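Local coordinates for protein-glutamate methylesterase/protein-glutamine glutaminase (Thermotoga maritima, PDB 3SFT) that probably removes methyl groups from glutamate methyl esters of chemoreceptors and deamidates specific receptor glutamines, the C-terminal catalytic domain of CheB being present here, at residues Gly7-Ile12 with Ser125-Val130; Val63-Asp68 with Ile79-Phe84; Asp157-Val162 with Val179-Lys184. One frame throughout, in Å; residues are numbered along the deposited sequence.

Contact 1. Residues Gly7-Ile12 with Ser125-Val130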
# COMPACT_ATOMS: atom_id res chain seq x y z
N GLY A 7 3.21 16.81 -1.27
CA GLY A 7 3.93 15.56 -1.30
C GLY A 7 3.23 14.38 -1.94
O GLY A 7 2.10 14.48 -2.43
N LYS A 8 3.91 13.25 -1.93
CA LYS A 8 3.40 12.02 -2.51
C LYS A 8 2.92 11.05 -1.44
O LYS A 8 2.99 11.35 -0.24
CB LYS A 8 4.49 11.37 -3.36
CG LYS A 8 5.08 12.30 -4.40
CD LYS A 8 5.99 11.58 -5.37
CE LYS A 8 6.51 12.55 -6.42
NZ LYS A 8 7.26 11.86 -7.50
N ILE A 9 2.41 9.91 -1.88
CA ILE A 9 1.95 8.86 -0.98
C ILE A 9 2.21 7.50 -1.62
O ILE A 9 2.18 7.36 -2.85
CB ILE A 9 0.44 8.99 -0.65
CG1 ILE A 9 0.08 8.08 0.53
CG2 ILE A 9 -0.42 8.65 -1.88
CD1 ILE A 9 -1.37 8.16 0.95
N VAL A 10 2.54 6.53 -0.79
CA VAL A 10 2.79 5.18 -1.27
C VAL A 10 1.75 4.26 -0.65
O VAL A 10 1.57 4.22 0.56
CB VAL A 10 4.21 4.70 -0.88
CG1 VAL A 10 4.45 3.29 -1.42
CG2 VAL A 10 5.26 5.66 -1.42
N VAL A 11 0.99 3.58 -1.50
CA VAL A 11 -0.03 2.66 -1.05
C VAL A 11 0.40 1.28 -1.55
O VAL A 11 0.58 1.07 -2.75
CB VAL A 11 -1.42 3.02 -1.61
CG1 VAL A 11 -2.46 2.01 -1.15
CG2 VAL A 11 -1.81 4.43 -1.16
N ILE A 12 0.60 0.37 -0.60
CA ILE A 12 1.04 -0.99 -0.89
C ILE A 12 -0.06 -1.99 -0.62
O ILE A 12 -0.71 -1.94 0.43
CB ILE A 12 2.25 -1.38 -0.01
CG1 ILE A 12 3.36 -0.33 -0.11
CG2 ILE A 12 2.75 -2.77 -0.41
CD1 ILE A 12 4.65 -0.70 0.61
N SER A 125 -1.57 12.58 -9.58
CA SER A 125 -0.28 12.22 -10.18
C SER A 125 0.83 11.94 -9.16
O SER A 125 1.84 11.33 -9.49
CB SER A 125 0.19 13.28 -11.18
OG SER A 125 0.64 14.46 -10.53
N LYS A 126 0.62 12.36 -7.91
CA LYS A 126 1.60 12.14 -6.86
C LYS A 126 1.37 10.82 -6.10
O LYS A 126 1.98 10.57 -5.06
CB LYS A 126 1.61 13.32 -5.88
CG LYS A 126 1.97 14.67 -6.51
CD LYS A 126 3.29 14.58 -7.28
CE LYS A 126 3.63 15.90 -7.96
NZ LYS A 126 3.93 16.99 -6.97
N THR A 127 0.47 9.99 -6.63
CA THR A 127 0.15 8.70 -6.02
C THR A 127 1.09 7.62 -6.55
O THR A 127 1.34 7.54 -7.75
CB THR A 127 -1.30 8.25 -6.33
OG1 THR A 127 -2.20 9.32 -6.03
CG2 THR A 127 -1.68 7.03 -5.49
N ILE A 128 1.61 6.80 -5.65
CA ILE A 128 2.49 5.70 -6.01
C ILE A 128 1.86 4.42 -5.46
O ILE A 128 1.61 4.33 -4.26
CB ILE A 128 3.90 5.86 -5.42
CG1 ILE A 128 4.60 7.09 -6.01
CG2 ILE A 128 4.74 4.61 -5.70
CD1 ILE A 128 6.00 7.35 -5.42
N ALA A 129 1.55 3.47 -6.34
CA ALA A 129 0.95 2.20 -5.93
C ALA A 129 1.97 1.07 -6.06
O ALA A 129 2.74 1.03 -7.02
CB ALA A 129 -0.28 1.88 -6.77
N VAL A 130 1.98 0.18 -5.07
CA VAL A 130 2.89 -0.96 -5.07
C VAL A 130 2.07 -2.22 -4.82
O VAL A 130 1.50 -2.38 -3.75
CB VAL A 130 3.98 -0.83 -3.96
CG1 VAL A 130 4.97 -1.98 -4.06
CG2 VAL A 130 4.71 0.49 -4.08

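Contact 2. Residues Val63-Asp68 with Ile79-Phe84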
# COMPACT_ATOMS: atom_id res chain seq x y z
N VAL A 63 6.23 2.15 12.37
CA VAL A 63 5.17 1.32 11.82
C VAL A 63 4.08 1.07 12.86
O VAL A 63 4.35 0.58 13.95
CB VAL A 63 5.70 -0.04 11.31
CG1 VAL A 63 4.59 -0.81 10.62
CG2 VAL A 63 6.88 0.17 10.37
N LYS A 64 2.85 1.40 12.49
CA LYS A 64 1.72 1.22 13.39
C LYS A 64 0.47 0.93 12.59
O LYS A 64 0.46 1.04 11.37
CB LYS A 64 1.50 2.50 14.22
CG LYS A 64 1.09 3.72 13.39
CD LYS A 64 1.01 5.00 14.23
CE LYS A 64 -0.12 4.93 15.24
NZ LYS A 64 -1.44 4.84 14.56
N GLU A 65 -0.59 0.58 13.31
CA GLU A 65 -1.87 0.29 12.70
C GLU A 65 -2.55 1.64 12.44
O GLU A 65 -2.43 2.57 13.24
CB GLU A 65 -2.70 -0.54 13.68
CG GLU A 65 -3.76 -1.41 13.04
CD GLU A 65 -4.20 -2.57 13.94
OE1 GLU A 65 -4.30 -3.70 13.42
OE2 GLU A 65 -4.43 -2.34 15.15
N ALA A 66 -3.21 1.78 11.29
CA ALA A 66 -3.91 3.02 10.96
C ALA A 66 -5.11 3.16 11.88
O ALA A 66 -5.80 2.17 12.15
CB ALA A 66 -4.36 3.02 9.51
N GLU A 67 -5.36 4.37 12.36
CA GLU A 67 -6.50 4.64 13.25
C GLU A 67 -7.49 5.60 12.62
O GLU A 67 -7.12 6.49 11.85
CB GLU A 67 -6.02 5.20 14.59
CG GLU A 67 -5.13 4.25 15.37
CD GLU A 67 -4.71 4.84 16.70
OE1 GLU A 67 -5.57 4.94 17.61
OE2 GLU A 67 -3.52 5.19 16.85
N ASP A 68 -8.76 5.41 12.96
CA ASP A 68 -9.84 6.24 12.45
C ASP A 68 -9.64 7.71 12.85
O ASP A 68 -9.40 8.02 14.02
CB ASP A 68 -11.18 5.71 12.97
CG ASP A 68 -12.37 6.45 12.39
OD1 ASP A 68 -12.52 6.49 11.16
OD2 ASP A 68 -13.16 6.99 13.19
N ILE A 79 -0.52 0.24 8.81
CA ILE A 79 -1.07 -1.06 8.43
C ILE A 79 -2.59 -0.98 8.60
O ILE A 79 -3.08 -0.60 9.67
CB ILE A 79 -0.54 -2.20 9.35
CG1 ILE A 79 0.99 -2.22 9.37
CG2 ILE A 79 -1.10 -3.53 8.91
CD1 ILE A 79 1.66 -2.26 8.00
N ALA A 80 -3.34 -1.32 7.55
CA ALA A 80 -4.80 -1.27 7.63
C ALA A 80 -5.33 -2.31 8.63
O ALA A 80 -4.94 -3.47 8.58
CB ALA A 80 -5.41 -1.49 6.25
N PRO A 81 -6.18 -1.89 9.58
CA PRO A 81 -6.75 -2.81 10.57
C PRO A 81 -7.86 -3.67 9.95
O PRO A 81 -8.42 -3.30 8.91
CB PRO A 81 -7.30 -1.86 11.63
CG PRO A 81 -7.77 -0.70 10.81
CD PRO A 81 -6.62 -0.50 9.84
N GLY A 82 -8.17 -4.79 10.59
CA GLY A 82 -9.20 -5.68 10.08
C GLY A 82 -10.63 -5.20 10.24
O GLY A 82 -10.89 -4.22 10.94
N ASP A 83 -11.55 -5.87 9.54
CA ASP A 83 -12.98 -5.57 9.57
C ASP A 83 -13.45 -4.31 8.85
O ASP A 83 -14.66 -4.12 8.66
CB ASP A 83 -13.49 -5.55 11.02
CG ASP A 83 -13.33 -6.89 11.72
OD1 ASP A 83 -13.75 -7.91 11.14
OD2 ASP A 83 -12.81 -6.90 12.86
N PHE A 84 -12.52 -3.44 8.46
CA PHE A 84 -12.88 -2.19 7.77
C PHE A 84 -12.03 -1.93 6.54
O PHE A 84 -10.90 -2.41 6.42
CB PHE A 84 -12.67 -0.98 8.70
CG PHE A 84 -13.46 -1.02 9.98
CD1 PHE A 84 -14.75 -0.51 10.03
CD2 PHE A 84 -12.87 -1.48 11.16
CE1 PHE A 84 -15.45 -0.46 11.25
CE2 PHE A 84 -13.56 -1.44 12.37
CZ PHE A 84 -14.85 -0.93 12.41

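Contact 3. Residues Asp157-Val162 with Val179-Lys184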
# COMPACT_ATOMS: atom_id res chain seq x y z
N ASP A 157 7.98 -8.34 -8.97
CA ASP A 157 8.45 -9.34 -9.92
C ASP A 157 8.24 -10.75 -9.34
O ASP A 157 8.35 -10.95 -8.13
CB ASP A 157 9.95 -9.11 -10.21
CG ASP A 157 10.49 -10.01 -11.30
OD1 ASP A 157 10.61 -9.56 -12.46
OD2 ASP A 157 10.80 -11.18 -11.01
N LYS A 158 7.97 -11.70 -10.22
CA LYS A 158 7.73 -13.10 -9.84
C LYS A 158 8.85 -13.70 -8.98
O LYS A 158 8.61 -14.58 -8.16
CB LYS A 158 7.54 -13.96 -11.10
CG LYS A 158 7.08 -15.38 -10.81
CD LYS A 158 6.96 -16.21 -12.09
CE LYS A 158 6.45 -17.61 -11.79
NZ LYS A 158 5.05 -17.61 -11.28
N GLU A 159 10.07 -13.21 -9.17
CA GLU A 159 11.23 -13.70 -8.43
C GLU A 159 11.03 -13.77 -6.91
O GLU A 159 11.28 -14.80 -6.29
CB GLU A 159 12.45 -12.82 -8.73
CG GLU A 159 13.72 -13.23 -7.98
CD GLU A 159 14.86 -12.24 -8.16
OE1 GLU A 159 14.94 -11.57 -9.22
OE2 GLU A 159 15.69 -12.13 -7.24
N THR A 160 10.58 -12.66 -6.33
CA THR A 160 10.39 -12.60 -4.88
C THR A 160 8.98 -12.90 -4.36
O THR A 160 8.76 -12.87 -3.15
CB THR A 160 10.87 -11.24 -4.34
OG1 THR A 160 10.23 -10.18 -5.06
CG2 THR A 160 12.38 -11.11 -4.52
N CYS A 161 8.05 -13.21 -5.26
CA CYS A 161 6.68 -13.52 -4.86
C CYS A 161 6.48 -14.96 -4.41
O CYS A 161 7.10 -15.88 -4.94
CB CYS A 161 5.70 -13.28 -6.02
SG CYS A 161 5.43 -11.58 -6.53
N VAL A 162 5.60 -15.14 -3.44
CA VAL A 162 5.24 -16.48 -3.00
C VAL A 162 4.15 -16.89 -4.00
O VAL A 162 4.17 -18.00 -4.53
CB VAL A 162 4.72 -16.49 -1.55
CG1 VAL A 162 4.23 -17.88 -1.18
CG2 VAL A 162 5.84 -16.08 -0.60
N VAL A 179 8.35 -3.39 -12.84
CA VAL A 179 8.17 -4.76 -12.37
C VAL A 179 9.50 -5.02 -11.69
O VAL A 179 10.53 -5.16 -12.36
CB VAL A 179 7.95 -5.74 -13.54
CG1 VAL A 179 7.76 -7.15 -13.01
CG2 VAL A 179 6.71 -5.32 -14.35
N LEU A 180 9.49 -5.05 -10.36
CA LEU A 180 10.73 -5.22 -9.61
C LEU A 180 10.68 -6.22 -8.47
O LEU A 180 9.66 -6.37 -7.80
CB LEU A 180 11.13 -3.87 -9.00
CG LEU A 180 11.31 -2.65 -9.90
CD1 LEU A 180 11.21 -1.39 -9.06
CD2 LEU A 180 12.65 -2.71 -10.61
N PRO A 181 11.79 -6.94 -8.25
CA PRO A 181 11.80 -7.91 -7.15
C PRO A 181 11.72 -7.04 -5.89
O PRO A 181 12.14 -5.89 -5.90
CB PRO A 181 13.15 -8.60 -7.31
CG PRO A 181 14.00 -7.58 -8.00
CD PRO A 181 13.05 -7.01 -9.02
N ALA A 182 11.12 -7.57 -4.83
CA ALA A 182 10.93 -6.83 -3.59
C ALA A 182 12.11 -6.00 -3.10
O ALA A 182 11.94 -4.83 -2.74
CB ALA A 182 10.45 -7.75 -2.48
N TYR A 183 13.31 -6.58 -3.12
CA TYR A 183 14.51 -5.89 -2.66
C TYR A 183 14.91 -4.64 -3.47
O TYR A 183 15.63 -3.78 -2.96
CB TYR A 183 15.70 -6.86 -2.53
CG TYR A 183 16.04 -7.64 -3.80
CD1 TYR A 183 16.88 -7.09 -4.77
CD2 TYR A 183 15.54 -8.92 -4.00
CE1 TYR A 183 17.21 -7.80 -5.92
CE2 TYR A 183 15.86 -9.64 -5.15
CZ TYR A 183 16.70 -9.07 -6.10
OH TYR A 183 17.03 -9.78 -7.24
N LYS A 184 14.47 -4.55 -4.72
CA LYS A 184 14.78 -3.38 -5.54
C LYS A 184 13.71 -2.29 -5.43
O LYS A 184 13.90 -1.18 -5.91
CB LYS A 184 15.00 -3.76 -7.00
CG LYS A 184 16.41 -4.26 -7.31
CD LYS A 184 16.61 -4.46 -8.81
CE LYS A 184 18.04 -4.88 -9.15
NZ LYS A 184 19.03 -3.81 -8.84

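Contact 1. Residues Gly7-Ile12 with Ser125-Val130
Val10 turns its CG1 directly away from its own backbone N (chi1 -179°), while Val130 keeps CG2 beside its N, and these settings bring the methyls Val10 CG1 and Val130 CG2 together at 3.9 Å along a diagonal between the strands. Ile12, level with Val130, lies alongside it and points the same way, with Ile12 CG1 3.9 Å from Val130 CB. Ile128 completes this face of the sheet, which packs against helix 185-192 through Leu189, Leu192 and Ile185. The opposite face carries Ile9, Val11, Thr127 and Ala129; Ile9 CG2 and Thr127 CG2 stand side by side at 4.2 Å, against helices 112-123 and 140-148. Four backbone hydrogen bonds set the register. Ile9 N reaches Lys126 O at a long 3.3 Å, whereas the bond from Ile128 N to Ile9 O measures 2.9 Å. Farther along, Val11 N donates to Ile128 O with an N-H...O angle of 167°, and Val130 N to Val11 O. Val10 and Ile12 turn their backbone groups to Val38 on the opposite flank. At the solvent end the two lysine side chains meet carbon to carbon, Lys8 CE lying 3.9 Å from Lys126 CD; their ammonium groups stay 6.1 Å apart, NZ to NZ, with Lys8 NZ bound to Leu192 O. The strand axes run parallel within 22°. Strands 9-14 and 127-131 lie side by side at the middle of the doubly wound parallel alpha/beta sheet, where the strand order switches direction, and strand 9-14 leads into Ser15, the predicted nucleophile position.

Contact 2. Residues Val63-Asp68 with Ile79-Phe84
Val63 meets Ile79 through its CG1 methyl, 4.1 Å from Ile79 CG1, the two side chains passing at a slant beneath Leu55 and Ala52 of helix 48-58. At Lys64 the backbone O accepts Ile79 N at 2.9 Å, the donor lying in the carbonyl plane. Lys64 sets out away from the 79-84 segment, and its bent chain returns NZ to Glu65 O and to a carboxylate oxygen of each of Glu67 and Glu70. Glu65 forms the one parallel bridge between these segments, with Ile79, at the end of the pairing of edge strand 62-65 with strand 76-79 of the doubly wound sheet; the connection between the strands contains no helix. With CG anti to the backbone N (chi1 -155°) and the chain extended beyond it, Glu65 slants across Pro81, Glu65 CG being 3.8 Å from Pro81 CB, and delivers OE1 to Thr48 OG1. An alanine here would remove the carboxylate and would probably leave Thr48 without this partner and one flank of Pro81 uncovered. Ala66 N gives Ile79 O a nearly straight bond (169°) of 2.9 Å, although the donor sits 36° above the carbonyl plane. The next rung would need an N-H at Pro81, which a proline lacks; Ala66 O instead faces Pro81 CD at 3.6 Å, and pairing stops. Ala66 CB then packs on Phe97 and Pro81 on Leu99, both from strand 94-100.

Contact 3. Residues Asp157-Val162 with Val179-Lys184
Glu159 and Tyr183 approach at about a right angle, the carboxylate plane steeply inclined to the ring. Tyr183 OH donates to Glu159 OE2 at 2.7 Å, reaching it on the syn side, and this oxygen lies at the edge of the ring, near its plane. Pro181 CG sits 3.6 Å above one face of the Tyr183 ring and toward the rim, so the phenol is backed on that face by its own segment and bonded at its hydroxyl. Thr160 crosses Tyr183 obliquely: its CG2 is 3.8 Å from Tyr183 CE2 and also touches Pro181 CB. The threonine OG1 lies between its own N and carbonyl carbon (chi1 54°), a rotation that turns it to the backbone of Ala182, where Ala182 N donates to it at 2.8 Å in an almost perfectly straight line (177°). Glu156 OE2 is a second hydrogen-bond partner of this oxygen, so the buried hydroxyl is held from two parts of the chain. Asp157 crosses Val179 at about a right angle, with OD1 facing Val179 CG1, and lays its CB 3.5 Å from Pro181 N. Its backbone N bonds Leu180 O at 2.8 Å, yet arrives 69° out of the carbonyl plane, far from the usual strand geometry. The other carboxylate oxygen, Asp157 OD2, accepts Glu159 N at 2.8 Å. That bond defines an Asx turn, here in the loop that leaves strand 152-156 and packs against the end of edge strand 178-180, away from the predicted catalytic residues.

All three contacts belong to one seven-stranded parallel sheet, sampled at its middle and near both edges. Contact 1 joins the central strands 9-14 and 127-131; contact 2 involves edge strand 62-65 and contact 3 edge strand 178-180. Centre to centre, contacts 1 and 2 are about 18 Å apart and contacts 1 and 3 about 19 Å apart. Contacts 2 and 3, about 25 Å apart between centres, lie on opposite sides of the chain's centre. Along the chain, contact 2 falls between the segments of contact 1, and contact 3 follows both. The sheet's middle pairs strands far apart in sequence; at the edges the partners are closer, a short strand pairing in contact 2 and a loop packed on a strand end in contact 3.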